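Local coordinates for hypothetical protein AF1796 (Archaeoglobus fulgidus, PDB 1VIM), which is of unknown function but belongs to the PHI subfamily of SIS proteins and probably binds a carbohydrate derivative, perhaps as an isomerase, at residues 136-141 / 167-172. Numbering follows the deposited sequence.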
loop_
_atom_site.group_PDB
_atom_site.type_symbol
_atom_site.label_atom_id
_atom_site.label_comp_id
_atom_site.label_asym_id
_atom_site.label_seq_id
_atom_site.Cartn_x
_atom_site.Cartn_y
_atom_site.Cartn_z
ATOM N N VAL A 136 12.286 -24.144 -7.546
ATOM C CA VAL A 136 12.329 -23.873 -8.974
ATOM C C VAL A 136 12.986 -22.514 -9.123
ATOM O O VAL A 136 12.585 -21.533 -8.463
ATOM C CB VAL A 136 10.909 -23.820 -9.603
ATOM C CG1 VAL A 136 10.967 -23.368 -11.033
ATOM C CG2 VAL A 136 10.225 -25.189 -9.504
ATOM N N VAL A 137 14.025 -22.468 -9.945
ATOM C CA VAL A 137 14.761 -21.242 -10.223
ATOM C C VAL A 137 14.410 -20.839 -11.649
ATOM O O VAL A 137 14.847 -21.491 -12.612
ATOM C CB VAL A 137 16.278 -21.462 -10.073
ATOM C CG1 VAL A 137 17.054 -20.197 -10.422
ATOM C CG2 VAL A 137 16.593 -21.981 -8.670
ATOM N N MET A 138 13.579 -19.805 -11.779
ATOM C CA MET A 138 13.123 -19.338 -13.064
ATOM C C MET A 138 13.995 -18.167 -13.482
ATOM O O MET A 138 13.852 -17.048 -12.969
ATOM C CB MET A 138 11.633 -18.980 -12.962
ATOM C CG MET A 138 10.977 -18.553 -14.245
ATOM S SD MET A 138 10.787 -19.942 -15.422
ATOM C CE MET A 138 11.770 -19.358 -16.717
ATOM N N VAL A 139 14.965 -18.449 -14.353
ATOM C CA VAL A 139 15.965 -17.452 -14.689
ATOM C C VAL A 139 15.449 -16.529 -15.762
ATOM O O VAL A 139 15.070 -16.953 -16.851
ATOM C CB VAL A 139 17.271 -18.108 -15.139
ATOM C CG1 VAL A 139 18.292 -17.033 -15.474
ATOM C CG2 VAL A 139 17.799 -19.017 -14.033
ATOM N N VAL A 140 15.383 -15.253 -15.413
ATOM C CA VAL A 140 15.018 -14.191 -16.330
ATOM C C VAL A 140 16.112 -13.162 -16.183
ATOM O O VAL A 140 16.216 -12.521 -15.148
ATOM C CB VAL A 140 13.626 -13.575 -15.974
ATOM C CG1 VAL A 140 13.279 -12.485 -16.927
ATOM C CG2 VAL A 140 12.525 -14.684 -15.994
ATOM N N LYS A 141 16.968 -13.048 -17.191
ATOM C CA LYS A 141 18.139 -12.141 -17.106
ATOM C C LYS A 141 17.772 -10.686 -17.223
ATOM O O LYS A 141 16.861 -10.332 -17.968
ATOM C CB LYS A 141 19.105 -12.402 -18.267
ATOM C CG LYS A 141 19.533 -13.822 -18.438
ATOM C CD LYS A 141 20.325 -14.292 -17.226
ATOM C CE LYS A 141 21.728 -13.722 -17.209
ATOM N NZ LYS A 141 22.313 -13.686 -15.829
ATOM N N MET A 167 8.402 -8.739 -15.818
ATOM C CA MET A 167 6.999 -8.414 -16.006
ATOM C C MET A 167 6.474 -9.065 -17.273
ATOM O O MET A 167 5.389 -9.685 -17.272
ATOM C CB MET A 167 6.795 -6.894 -16.070
ATOM C CG MET A 167 5.310 -6.494 -16.022
ATOM S SD MET A 167 4.350 -6.946 -14.479
ATOM C CE MET A 167 3.582 -8.625 -14.841
ATOM N N ILE A 168 7.228 -8.949 -18.360
ATOM C CA ILE A 168 6.782 -9.500 -19.636
ATOM C C ILE A 168 6.711 -11.029 -19.550
ATOM O O ILE A 168 5.738 -11.651 -20.009
ATOM C CB ILE A 168 7.754 -9.047 -20.748
ATOM C CG1 ILE A 168 7.523 -7.569 -21.054
ATOM C CG2 ILE A 168 7.541 -9.883 -22.016
ATOM C CD1 ILE A 168 8.672 -6.908 -21.799
ATOM N N PHE A 169 7.720 -11.651 -18.932
ATOM C CA PHE A 169 7.688 -13.079 -18.686
ATOM C C PHE A 169 6.449 -13.517 -17.904
ATOM O O PHE A 169 5.797 -14.513 -18.247
ATOM C CB PHE A 169 8.948 -13.569 -17.958
ATOM C CG PHE A 169 8.791 -14.945 -17.416
ATOM C CD1 PHE A 169 8.720 -16.040 -18.282
ATOM C CD2 PHE A 169 8.595 -15.140 -16.058
ATOM C CE1 PHE A 169 8.503 -17.304 -17.760
ATOM C CE2 PHE A 169 8.403 -16.400 -15.539
ATOM C CZ PHE A 169 8.345 -17.481 -16.390
ATOM N N LEU A 170 6.144 -12.815 -16.812
ATOM C CA LEU A 170 4.996 -13.225 -15.971
ATOM C C LEU A 170 3.674 -13.074 -16.736
ATOM O O LEU A 170 2.765 -13.900 -16.572
ATOM C CB LEU A 170 5.008 -12.460 -14.652
ATOM C CG LEU A 170 6.192 -12.899 -13.770
ATOM C CD1 LEU A 170 6.404 -11.936 -12.593
ATOM C CD2 LEU A 170 6.021 -14.309 -13.263
ATOM N N ASP A 171 3.568 -12.045 -17.581
ATOM C CA ASP A 171 2.372 -11.923 -18.420
ATOM C C ASP A 171 2.334 -13.027 -19.489
ATOM O O ASP A 171 1.254 -13.550 -19.811
ATOM C CB ASP A 171 2.289 -10.571 -19.110
ATOM C CG ASP A 171 1.875 -9.474 -18.196
ATOM O OD1 ASP A 171 1.082 -9.699 -17.263
ATOM O OD2 ASP A 171 2.304 -8.321 -18.389
ATOM N N ALA A 172 3.496 -13.449 -19.975
ATOM C CA ALA A 172 3.563 -14.591 -20.899
ATOM C C ALA A 172 3.126 -15.883 -20.213
ATOM O O ALA A 172 2.432 -16.735 -20.818
ATOM C CB ALA A 172 4.962 -14.747 -21.470
#
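M138 and V140 approach the ring of F169 obliquely from the same side of its plane, M138 lying against the outer end around CZ and V140 placing CG2 near CG and CD2. These contacts join strand 136-139, the last strand of the parallel sheet in the alpha/beta SIS fold, and the loop just after it to helix 160-181. The nearest CA atoms of the two segments are those of V140 and F169, 7.8 Å apart. The side chains of M138 and F169 point at each other from the strand and the helix, and the methionine supplies a Met-aromatic contact, its SD 4.6 Å from the centroid of the F169 ring and 52° off the ring normal. Because CG of F169 stands anti to its backbone N (chi1 166°), the ring projects from the helix to meet both residues. No hydrogen bond crosses here; the contact is entirely apolar and buried. I32 touches both M138 and F169, and on another side of the helix D171 forms a salt bridge with R57 of a second subunit. Replacing F169 with alanine would probably open a gap between helix and strand and deprive the M138 sulfur of its aromatic partner. Bends at chi2 and chi3 of M138 turn its chain along the ring's end, where CG lies 3.6 Å from F169 CZ and the terminal CE lies 4.0 Å from F169 CE1.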